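Non-structural protein 2 (Human rotavirus C, PDB 2GU0) probably acts as a homooctameric, RNA-binding NTPase and RNA triphosphatase that unwinds RNA helices and helps form, with NSP5, the viroplasms where the viral RNA is replicated. Local coordinates at residues F99-V102 against K103-V106; T192-D196 against R197-A201; A203-I206 against R207-N211. One frame throughout, in Å; residues are numbered along the deposited sequence.

Contact 1 of 3, residues F99-V102 against K103-V106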
loop_
_atom_site.group_PDB
_atom_site.type_symbol
_atom_site.label_atom_id
_atom_site.label_comp_id
_atom_site.label_asym_id
_atom_site.label_seq_id
_atom_site.Cartn_x
_atom_site.Cartn_y
_atom_site.Cartn_z
ATOM N N PHE A 99 25.466 -13.181 43.425
ATOM C CA PHE A 99 25.083 -13.838 42.187
ATOM C C PHE A 99 23.649 -14.355 42.222
ATOM O O PHE A 99 22.979 -14.404 41.196
ATOM C CB PHE A 99 26.038 -14.996 41.871
ATOM C CG PHE A 99 25.683 -15.740 40.608
ATOM C CD1 PHE A 99 25.818 -15.129 39.363
ATOM C CD2 PHE A 99 25.160 -17.030 40.666
ATOM C CE1 PHE A 99 25.430 -15.789 38.197
ATOM C CE2 PHE A 99 24.770 -17.698 39.503
ATOM C CZ PHE A 99 24.903 -17.077 38.269
ATOM N N ASP A 100 23.175 -14.737 43.399
ATOM C CA ASP A 100 21.821 -15.254 43.528
ATOM C C ASP A 100 20.721 -14.338 42.996
ATOM O O ASP A 100 19.687 -14.821 42.528
ATOM C CB ASP A 100 21.523 -15.589 44.989
ATOM C CG ASP A 100 21.840 -17.030 45.330
ATOM O OD1 ASP A 100 21.193 -17.932 44.753
ATOM O OD2 ASP A 100 22.733 -17.264 46.174
ATOM N N ILE A 101 20.928 -13.025 43.069
ATOM C CA ILE A 101 19.916 -12.082 42.597
ATOM C C ILE A 101 19.474 -12.451 41.178
ATOM O O ILE A 101 18.293 -12.401 40.834
ATOM C CB ILE A 101 20.451 -10.641 42.626
ATOM C CG1 ILE A 101 19.284 -9.662 42.530
ATOM C CG2 ILE A 101 21.436 -10.418 41.493
ATOM C CD1 ILE A 101 19.692 -8.215 42.671
ATOM N N VAL A 102 20.453 -12.848 40.378
ATOM C CA VAL A 102 20.264 -13.267 39.000
ATOM C C VAL A 102 19.282 -14.454 38.864
ATOM O O VAL A 102 18.796 -14.747 37.771
ATOM C CB VAL A 102 21.658 -13.629 38.408
ATOM C CG1 VAL A 102 21.607 -14.923 37.631
ATOM C CG2 VAL A 102 22.151 -12.501 37.542
ATOM N N LYS A 103 18.976 -15.127 39.969
ATOM C CA LYS A 103 18.072 -16.275 39.914
ATOM C C LYS A 103 16.661 -15.903 40.363
ATOM O O LYS A 103 15.759 -16.755 40.424
ATOM C CB LYS A 103 18.636 -17.427 40.760
ATOM C CG LYS A 103 20.101 -17.737 40.427
ATOM C CD LYS A 103 20.743 -18.790 41.335
ATOM C CE LYS A 103 20.284 -20.197 40.982
ATOM N NZ LYS A 103 20.957 -21.237 41.813
ATOM N N THR A 104 16.476 -14.619 40.650
ATOM C CA THR A 104 15.184 -14.102 41.071
ATOM C C THR A 104 14.147 -14.265 39.970
ATOM O O THR A 104 14.351 -13.815 38.850
ATOM C CB THR A 104 15.265 -12.622 41.375
ATOM O OG1 THR A 104 16.259 -12.386 42.375
ATOM C CG2 THR A 104 13.922 -12.113 41.843
ATOM N N VAL A 105 13.033 -14.910 40.275
ATOM C CA VAL A 105 11.994 -15.068 39.278
ATOM C C VAL A 105 11.312 -13.722 39.141
ATOM O O VAL A 105 10.916 -13.114 40.124
ATOM C CB VAL A 105 10.984 -16.144 39.682
ATOM C CG1 VAL A 105 9.743 -16.044 38.817
ATOM C CG2 VAL A 105 11.624 -17.519 39.508
ATOM N N VAL A 106 11.194 -13.261 37.908
ATOM C CA VAL A 106 10.608 -11.969 37.599
ATOM C C VAL A 106 9.165 -12.108 37.117
ATOM O O VAL A 106 8.774 -13.163 36.614
ATOM C CB VAL A 106 11.497 -11.276 36.528
ATOM C CG1 VAL A 106 10.665 -10.489 35.562
ATOM C CG2 VAL A 106 12.505 -10.376 37.206
#
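Thr104 reaches back to Ile101 with two groups at once. Its OG1 lies 2.6 Å from Ile101 O as hydrogen-bond donor, and its backbone N gives a second bond to the same oxygen at 2.9 Å. The two donors come from different directions: the hydroxyl is only 15° out of the carbonyl plane, whereas the amide sits well above it. A chi1 of -57° sets OG1 beside the threonine's own backbone N, from where both groups can grip one acceptor. One residue earlier, Lys103 N bonds to Asp100 O at 2.7 Å, with an N-H...O angle of 160°. Lys103 CB and CG lie against that same oxygen, and the chain then runs on obliquely past the Asp100 carboxylate, with CD 3.6 Å from Asp100 OD1. A bend at chi3 leaves Lys103 NZ 4.4 Å from Asp100 OD1, where a mild attraction is possible, though the pair is beyond a salt bridge. Behind these lies the bond from Val102 N to Phe99 O at 3.1 Å, so three successive i to i+3 bonds define a short 3-10 turn. Thr104 then takes the chain into extended backbone. The turn lies in the loop between helices 74-90 and 108-119; Phe99 and Val102 pack on Phe10 of strand 8-11, Ile101 rests on Met92 and Leu142, and Val102 and Thr104 make backbone hydrogen bonds with Ala5 and Leu4.

Contact 2 of 3, residues T192-D196 against R197-A201; sequences TDIPD and RNQTA
Asn198 bends back toward Pro195, with ND2 3.6 Å from Pro195 CB, the two side chains crossing at a slant; its backbone N makes only a weak bond to Pro195 O. Just before it, the extended chain of Arg197 leads away to a long, weak ion pair with Glu36 of a neighbouring subunit. Gln199 N bonds to Pro195 O at 3.1 Å, and Gln199 CG packs 3.5 Å from Ile194 CG2. With chi1 at -69° and the chain extended beyond CG, the amide returns past the helix start, and NE2 gives a nearly straight bond of 3.1 Å to Ile194 O, which lies close to the amide plane. OE1 is held by Ala260 N, so both ends of the amide are engaged and its rotation is fixed. The Asp196 carboxylate runs alongside, its plane 23° from that of the amide. Thr200 N closes the next turn on Asp196 O at 3.0 Å, with a weak bond from OG1 to the same oxygen. This is a helix N terminus with proline at the N-cap position, where a glutamine side chain ties the first turn to the incoming loop of the HIT-like C-terminal domain.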
loop_
_atom_site.group_PDB
_atom_site.type_symbol
_atom_site.label_atom_id
_atom_site.label_comp_id
_atom_site.label_asym_id
_atom_site.label_seq_id
_atom_site.Cartn_x
_atom_site.Cartn_y
_atom_site.Cartn_z
ATOM N N THR A 192 -2.809 5.560 53.110
ATOM C CA THR A 192 -3.605 6.168 54.176
ATOM C C THR A 192 -4.787 5.292 54.602
ATOM O O THR A 192 -5.297 4.489 53.816
ATOM C CB THR A 192 -4.143 7.561 53.748
ATOM O OG1 THR A 192 -4.745 8.213 54.872
ATOM C CG2 THR A 192 -5.190 7.425 52.654
ATOM N N ASP A 193 -5.216 5.451 55.852
ATOM C CA ASP A 193 -6.340 4.681 56.385
ATOM C C ASP A 193 -7.579 4.986 55.568
ATOM O O ASP A 193 -7.926 6.149 55.365
ATOM C CB ASP A 193 -6.606 5.052 57.848
ATOM C CG ASP A 193 -5.334 5.130 58.670
ATOM O OD1 ASP A 193 -4.565 4.139 58.669
ATOM O OD2 ASP A 193 -5.108 6.184 59.314
ATOM N N ILE A 194 -8.249 3.942 55.106
ATOM C CA ILE A 194 -9.444 4.115 54.300
ATOM C C ILE A 194 -10.725 3.992 55.116
ATOM O O ILE A 194 -11.040 2.923 55.625
ATOM C CB ILE A 194 -9.469 3.089 53.147
ATOM C CG1 ILE A 194 -8.374 3.426 52.138
ATOM C CG2 ILE A 194 -10.814 3.090 52.467
ATOM C CD1 ILE A 194 -8.274 2.444 51.000
ATOM N N PRO A 195 -11.485 5.095 55.242
ATOM C CA PRO A 195 -12.741 5.132 55.991
ATOM C C PRO A 195 -13.657 3.975 55.615
ATOM O O PRO A 195 -13.714 3.570 54.458
ATOM C CB PRO A 195 -13.336 6.475 55.592
ATOM C CG PRO A 195 -12.139 7.319 55.389
ATOM C CD PRO A 195 -11.222 6.404 54.617
ATOM N N ASP A 196 -14.376 3.448 56.597
ATOM C CA ASP A 196 -15.287 2.340 56.361
ATOM C C ASP A 196 -16.379 2.685 55.353
ATOM O O ASP A 196 -16.784 1.833 54.561
ATOM C CB ASP A 196 -15.924 1.900 57.679
ATOM C CG ASP A 196 -14.948 1.171 58.580
ATOM O OD1 ASP A 196 -14.532 0.050 58.213
ATOM O OD2 ASP A 196 -14.595 1.717 59.651
ATOM N N ARG A 197 -16.859 3.928 55.383
ATOM C CA ARG A 197 -17.908 4.354 54.463
ATOM C C ARG A 197 -17.509 4.138 53.005
ATOM O O ARG A 197 -18.330 3.722 52.188
ATOM C CB ARG A 197 -18.258 5.827 54.681
ATOM C CG ARG A 197 -19.250 6.346 53.649
ATOM C CD ARG A 197 -19.474 7.844 53.749
ATOM N NE ARG A 197 -19.958 8.399 52.483
ATOM C CZ ARG A 197 -20.363 9.656 52.313
ATOM N NH1 ARG A 197 -20.353 10.506 53.335
ATOM N NH2 ARG A 197 -20.766 10.070 51.115
ATOM N N ASN A 198 -16.251 4.426 52.685
ATOM C CA ASN A 198 -15.742 4.258 51.326
ATOM C C ASN A 198 -15.452 2.793 51.021
ATOM O O ASN A 198 -15.741 2.298 49.925
ATOM C CB ASN A 198 -14.489 5.094 51.143
ATOM C CG ASN A 198 -14.758 6.568 51.346
ATOM O OD1 ASN A 198 -14.613 7.371 50.423
ATOM N ND2 ASN A 198 -15.159 6.934 52.557
ATOM N N GLN A 199 -14.880 2.096 51.991
ATOM C CA GLN A 199 -14.604 0.687 51.810
ATOM C C GLN A 199 -15.886 0.003 51.340
ATOM O O GLN A 199 -15.901 -0.694 50.327
ATOM C CB GLN A 199 -14.159 0.065 53.126
ATOM C CG GLN A 199 -12.811 0.510 53.593
ATOM C CD GLN A 199 -12.135 -0.560 54.425
ATOM O OE1 GLN A 199 -12.257 -1.760 54.133
ATOM N NE2 GLN A 199 -11.400 -0.139 55.453
ATOM N N THR A 200 -16.964 0.223 52.090
ATOM C CA THR A 200 -18.262 -0.368 51.788
ATOM C C THR A 200 -18.853 0.115 50.467
ATOM O O THR A 200 -19.441 -0.664 49.721
ATOM C CB THR A 200 -19.269 -0.093 52.924
ATOM O OG1 THR A 200 -18.836 -0.767 54.110
ATOM C CG2 THR A 200 -20.658 -0.605 52.541
ATOM N N ALA A 201 -18.704 1.398 50.170
ATOM C CA ALA A 201 -19.233 1.896 48.916
ATOM C C ALA A 201 -18.564 1.128 47.768
ATOM O O ALA A 201 -19.224 0.621 46.861
ATOM C CB ALA A 201 -18.965 3.382 48.794
#

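Contact 3 of 3, residues A203-I206 against R207-N211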
loop_
_atom_site.group_PDB
_atom_site.type_symbol
_atom_site.label_atom_id
_atom_site.label_comp_id
_atom_site.label_asym_id
_atom_site.label_seq_id
_atom_site.Cartn_x
_atom_site.Cartn_y
_atom_site.Cartn_z
ATOM N N ALA A 203 -17.074 -1.750 47.906
ATOM C CA ALA A 203 -17.483 -3.151 48.009
ATOM C C ALA A 203 -18.765 -3.364 47.222
ATOM O O ALA A 203 -18.911 -4.349 46.496
ATOM C CB ALA A 203 -17.706 -3.519 49.472
ATOM N N ALA A 204 -19.692 -2.427 47.384
ATOM C CA ALA A 204 -20.964 -2.470 46.690
ATOM C C ALA A 204 -20.715 -2.157 45.226
ATOM O O ALA A 204 -21.329 -2.751 44.348
ATOM C CB ALA A 204 -21.915 -1.452 47.285
ATOM N N TYR A 205 -19.801 -1.227 44.964
ATOM C CA TYR A 205 -19.496 -0.867 43.590
ATOM C C TYR A 205 -19.047 -2.069 42.778
ATOM O O TYR A 205 -19.541 -2.277 41.675
ATOM C CB TYR A 205 -18.404 0.200 43.501
ATOM C CG TYR A 205 -18.083 0.556 42.067
ATOM C CD1 TYR A 205 -18.824 1.511 41.386
ATOM C CD2 TYR A 205 -17.104 -0.145 41.354
ATOM C CE1 TYR A 205 -18.606 1.757 40.022
ATOM C CE2 TYR A 205 -16.880 0.088 39.992
ATOM C CZ TYR A 205 -17.636 1.036 39.337
ATOM O OH TYR A 205 -17.444 1.251 37.999
ATOM N N ILE A 206 -18.113 -2.857 43.296
ATOM C CA ILE A 206 -17.649 -4.001 42.519
ATOM C C ILE A 206 -18.619 -5.174 42.506
ATOM O O ILE A 206 -18.519 -6.054 41.651
ATOM C CB ILE A 206 -16.252 -4.512 42.975
ATOM C CG1 ILE A 206 -16.272 -4.875 44.457
ATOM C CG2 ILE A 206 -15.184 -3.463 42.672
ATOM C CD1 ILE A 206 -14.958 -5.440 44.944
ATOM N N ARG A 207 -19.561 -5.200 43.441
ATOM C CA ARG A 207 -20.515 -6.298 43.442
ATOM C C ARG A 207 -21.405 -6.159 42.229
ATOM O O ARG A 207 -21.700 -7.139 41.551
ATOM C CB ARG A 207 -21.373 -6.298 44.695
ATOM C CG ARG A 207 -20.808 -7.098 45.843
ATOM C CD ARG A 207 -21.932 -7.775 46.619
ATOM N NE ARG A 207 -22.094 -9.173 46.227
ATOM C CZ ARG A 207 -23.206 -9.880 46.392
ATOM N NH1 ARG A 207 -24.282 -9.325 46.940
ATOM N NH2 ARG A 207 -23.237 -11.153 46.014
ATOM N N TYR A 208 -21.816 -4.929 41.945
ATOM C CA TYR A 208 -22.678 -4.670 40.803
ATOM C C TYR A 208 -21.924 -4.581 39.460
ATOM O O TYR A 208 -22.424 -5.047 38.435
ATOM C CB TYR A 208 -23.488 -3.391 41.051
ATOM C CG TYR A 208 -24.405 -3.026 39.915
ATOM C CD1 TYR A 208 -25.596 -3.717 39.700
ATOM C CD2 TYR A 208 -24.060 -2.017 39.022
ATOM C CE1 TYR A 208 -26.421 -3.410 38.617
ATOM C CE2 TYR A 208 -24.872 -1.703 37.943
ATOM C CZ TYR A 208 -26.049 -2.401 37.740
ATOM O OH TYR A 208 -26.836 -2.091 36.653
ATOM N N ASN A 209 -20.718 -4.013 39.468
ATOM C CA ASN A 209 -19.922 -3.865 38.238
ATOM C C ASN A 209 -19.025 -5.045 37.846
ATOM O O ASN A 209 -18.583 -5.131 36.703
ATOM C CB ASN A 209 -19.068 -2.605 38.325
ATOM C CG ASN A 209 -19.881 -1.356 38.154
ATOM O OD1 ASN A 209 -20.216 -0.976 37.027
ATOM N ND2 ASN A 209 -20.232 -0.711 39.271
ATOM N N PHE A 210 -18.742 -5.932 38.796
ATOM C CA PHE A 210 -17.905 -7.101 38.552
ATOM C C PHE A 210 -18.503 -8.252 39.345
ATOM O O PHE A 210 -17.819 -8.863 40.163
ATOM C CB PHE A 210 -16.475 -6.865 39.047
ATOM C CG PHE A 210 -15.791 -5.684 38.421
ATOM C CD1 PHE A 210 -16.130 -4.386 38.793
ATOM C CD2 PHE A 210 -14.815 -5.868 37.446
ATOM C CE1 PHE A 210 -15.512 -3.289 38.206
ATOM C CE2 PHE A 210 -14.191 -4.775 36.851
ATOM C CZ PHE A 210 -14.542 -3.480 37.234
ATOM N N ASN A 211 -19.777 -8.551 39.104
ATOM C CA ASN A 211 -20.441 -9.607 39.854
ATOM C C ASN A 211 -19.851 -10.990 39.634
ATOM O O ASN A 211 -19.936 -11.841 40.512
ATOM C CB ASN A 211 -21.955 -9.615 39.569
ATOM C CG ASN A 211 -22.328 -10.411 38.330
ATOM O OD1 ASN A 211 -22.116 -9.969 37.200
ATOM N ND2 ASN A 211 -22.894 -11.597 38.542
#
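Asn209 folds back over Tyr205, one helical turn earlier. Its CB lies 3.4 Å from Tyr205 O and also touches CE2 of the tyrosine ring. From there a chi1 of -74° brings CG above the CZ end of the ring, 3.5 Å from Tyr205 CZ. OD1 stands above the phenol oxygen, 3.7 Å from Tyr205 OH, and takes a weak hydrogen bond from Lys212 NZ of another subunit. ND2 stands over one face of the ring, offset toward its rim; with the planes 21° apart the amide lies nearly flat on the ring. One of its N-H groups points to Tyr205 O, at 3.0 Å and near the amide plane. Tyr205 O also accepts the backbone N of Asn209, and the pair of bonds grips this carbonyl in the last helical turn. At the helix end, Phe210 N bonds to Ile206 O at 2.9 Å. The Phe210 ring then meets Tyr205 CE2 with its edge, and Phe210 CD1 lies 4.1 Å from Ile206 CG2. Tyr159 stacks on Tyr205, while Tyr184 meets Phe210 edge to face. Here, within the region predicted to bind RNA, the C-terminal end of a helix packs onto the antiparallel sheet of the HIT-like domain and lies at a subunit interface, where Tyr208 O and Asn211 ND2 exchange reciprocal hydrogen bonds with the same residues of a second copy.

In the fold
From the N terminus the chain first forms contact 1, a tight turn in the loop leading to helix 108-119, tied to the N-terminal segment and strand 8-11 and close in sequence to the predicted ATP-binding residue Gln107. It then crosses to the C-terminal, HIT-like half, where contacts 2 and 3 start and finish helix 196-209, their centres about 15 Å apart. The three follow in series, so none nests in or crosses another. Contact 1 lies across the chain's centre from both. Contact 2 joins the loop after strand 182-188 to the helix, contact 3 packs the helix end on strand 164-170, and they reach two different neighbouring subunits.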